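Local coordinates for microcin B17-processing protein McbD (Escherichia coli str. K-12 substr. MG1655, PDB 6GRH) that is needed to process the inactive precursor of microcin B17 into the active peptide antibiotic and belongs to the YcaO family of ATP-dependent cyclodehydratases, at residues H106-V111 against L140-D145. The protein carries 1 engineered substitution. Numbering follows the deposited sequence.
Sequences HKFKTV and LKFYPD
F142 meets H106 and F108 at once, and the three rings make a compact example of how a loop can be joined by aromatic packing to the segment leading into a β-strand, here 108-115. CB of F142 lies 3.9 Å from CE2 of F108, and F142 CG is 3.8 Å from F108 CZ. Both ortho carbons still touch F108, CD1 at CZ and CD2 at CE2, but CD2 also meets H106 CD2. F108 turns its edge to the face of F142 in a T-shaped pair, with planes at 63° and centroids 5.0 Å apart. CE2 of F142 then lies over the centre of the imidazole, 3.3 Å from H106 CG, and the tip, CZ, rests near H106 CG and CB. The imidazole is inclined by 34° to the F142 ring. With CG anti to the backbone N (chi1 -176°), the imidazole of H106 is placed with one face under F142 CE2; its NE2 is hydrogen-bonded to OD1 of D139, which helps to fix its rotation. The other carboxylate oxygen of D139 accepts a bond from K109 N, so the same loop grips both side chain and backbone. F92 and L98 extend the apolar surroundings. The result is an aromatic cluster within the YcaO fold, joining strand 108-115 and the residues just before it to the loop between strands 121-125 and 151-154.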
loop_
_atom_site.group_PDB
_atom_site.type_symbol
_atom_site.label_atom_id
_atom_site.label_comp_id
_atom_site.label_asym_id
_atom_site.label_seq_id
_atom_site.Cartn_x
_atom_site.Cartn_y
_atom_site.Cartn_z
ATOM N N HIS E 106 9.736 -25.603 -62.355
ATOM C CA HIS E 106 10.344 -24.755 -61.339
ATOM C C HIS E 106 10.337 -25.466 -59.969
ATOM O O HIS E 106 9.343 -26.095 -59.582
ATOM C CB HIS E 106 9.620 -23.409 -61.247
ATOM C CG HIS E 106 10.263 -22.450 -60.293
ATOM N ND1 HIS E 106 11.473 -21.843 -60.557
ATOM C CD2 HIS E 106 9.878 -22.015 -59.070
ATOM C CE1 HIS E 106 11.799 -21.065 -59.539
ATOM N NE2 HIS E 106 10.848 -21.149 -58.624
ATOM N N LYS E 107 11.456 -25.359 -59.258
ATOM C CA LYS E 107 11.592 -25.907 -57.921
ATOM C C LYS E 107 11.150 -24.851 -56.896
ATOM O O LYS E 107 11.909 -23.937 -56.580
ATOM C CB LYS E 107 13.033 -26.368 -57.664
ATOM C CG LYS E 107 13.462 -27.568 -58.494
ATOM C CD LYS E 107 14.743 -28.223 -57.967
ATOM C CE LYS E 107 14.902 -29.670 -58.445
ATOM N NZ LYS E 107 13.798 -30.576 -57.978
ATOM N N PHE E 108 9.913 -24.978 -56.408
ATOM C CA PHE E 108 9.362 -24.064 -55.390
ATOM C C PHE E 108 9.849 -24.389 -53.984
ATOM O O PHE E 108 9.970 -25.551 -53.598
ATOM C CB PHE E 108 7.834 -24.128 -55.369
ATOM C CG PHE E 108 7.186 -23.514 -56.563
ATOM C CD1 PHE E 108 6.900 -24.277 -57.689
ATOM C CD2 PHE E 108 6.871 -22.164 -56.569
ATOM C CE1 PHE E 108 6.292 -23.705 -58.790
ATOM C CE2 PHE E 108 6.266 -21.582 -57.676
ATOM C CZ PHE E 108 5.977 -22.354 -58.790
ATOM N N LYS E 109 10.087 -23.344 -53.202
ATOM C CA LYS E 109 10.299 -23.511 -51.770
ATOM C C LYS E 109 8.996 -24.102 -51.196
ATOM O O LYS E 109 7.910 -23.762 -51.651
ATOM C CB LYS E 109 10.639 -22.183 -51.112
ATOM C CG LYS E 109 11.914 -21.496 -51.614
ATOM C CD LYS E 109 13.152 -22.290 -51.242
ATOM C CE LYS E 109 14.434 -21.542 -51.563
ATOM N NZ LYS E 109 14.811 -20.580 -50.488
ATOM N N THR E 110 9.126 -25.027 -50.259
ATOM C CA THR E 110 8.008 -25.789 -49.724
ATOM C C THR E 110 7.709 -25.460 -48.262
ATOM O O THR E 110 8.583 -25.048 -47.497
ATOM C CB THR E 110 8.312 -27.292 -49.779
ATOM O OG1 THR E 110 9.552 -27.544 -49.111
ATOM C CG2 THR E 110 8.404 -27.778 -51.207
ATOM N N VAL E 111 6.448 -25.634 -47.900
ATOM C CA VAL E 111 6.015 -25.697 -46.512
ATOM C C VAL E 111 5.074 -26.869 -46.332
ATOM O O VAL E 111 4.403 -27.295 -47.280
ATOM C CB VAL E 111 5.293 -24.419 -46.026
ATOM C CG1 VAL E 111 6.274 -23.267 -45.968
ATOM C CG2 VAL E 111 4.092 -24.063 -46.893
ATOM N N LEU E 140 8.839 -15.523 -56.482
ATOM C CA LEU E 140 7.904 -14.384 -56.527
ATOM C C LEU E 140 7.405 -14.024 -57.932
ATOM O O LEU E 140 6.285 -13.519 -58.087
ATOM C CB LEU E 140 8.495 -13.150 -55.830
ATOM C CG LEU E 140 8.535 -13.189 -54.295
ATOM C CD1 LEU E 140 9.366 -12.010 -53.792
ATOM C CD2 LEU E 140 7.145 -13.177 -53.654
ATOM N N LYS E 141 8.210 -14.320 -58.947
ATOM C CA LYS E 141 7.787 -14.135 -60.330
ATOM C C LYS E 141 6.495 -14.923 -60.635
ATOM O O LYS E 141 5.687 -14.481 -61.450
ATOM C CB LYS E 141 8.931 -14.453 -61.334
ATOM C CG LYS E 141 9.499 -15.878 -61.273
ATOM C CD LYS E 141 10.664 -16.108 -62.242
ATOM N N PHE E 142 6.303 -16.059 -59.956
ATOM C CA PHE E 142 5.118 -16.907 -60.131
ATOM C C PHE E 142 3.899 -16.421 -59.355
ATOM O O PHE E 142 2.776 -16.770 -59.692
ATOM C CB PHE E 142 5.435 -18.357 -59.710
ATOM C CG PHE E 142 6.457 -19.026 -60.586
ATOM C CD1 PHE E 142 6.068 -19.692 -61.743
ATOM C CD2 PHE E 142 7.806 -18.981 -60.266
ATOM C CE1 PHE E 142 7.015 -20.295 -62.575
ATOM C CE2 PHE E 142 8.758 -19.580 -61.093
ATOM C CZ PHE E 142 8.365 -20.234 -62.245
ATOM N N TYR E 143 4.129 -15.647 -58.300
ATOM C CA TYR E 143 3.085 -15.316 -57.328
ATOM C C TYR E 143 3.513 -14.066 -56.568
ATOM O O TYR E 143 3.971 -14.162 -55.427
ATOM C CB TYR E 143 2.843 -16.504 -56.388
ATOM C CG TYR E 143 1.619 -16.359 -55.517
ATOM C CD1 TYR E 143 0.356 -16.649 -56.003
ATOM C CD2 TYR E 143 1.723 -15.921 -54.199
ATOM C CE1 TYR E 143 -0.777 -16.512 -55.199
ATOM C CE2 TYR E 143 0.604 -15.772 -53.400
ATOM C CZ TYR E 143 -0.643 -16.077 -53.889
ATOM O OH TYR E 143 -1.725 -15.909 -53.069
ATOM N N PRO E 144 3.390 -12.891 -57.213
ATOM C CA PRO E 144 3.964 -11.673 -56.632
ATOM C C PRO E 144 3.114 -11.023 -55.554
ATOM O O PRO E 144 3.673 -10.307 -54.719
ATOM C CB PRO E 144 4.110 -10.733 -57.843
ATOM C CG PRO E 144 3.056 -11.180 -58.801
ATOM C CD PRO E 144 2.911 -12.668 -58.596
ATOM N N ASP E 145 1.802 -11.254 -55.580
ATOM C CA ASP E 145 0.861 -10.662 -54.623
ATOM C C ASP E 145 0.415 -11.678 -53.564
ATOM O O ASP E 145 -0.194 -12.688 -53.887
ATOM C CB ASP E 145 -0.350 -10.079 -55.363
ATOM C CG ASP E 145 0.044 -8.999 -56.364
ATOM O OD1 ASP E 145 0.789 -8.077 -56.000
ATOM O OD2 ASP E 145 -0.351 -9.069 -57.538
#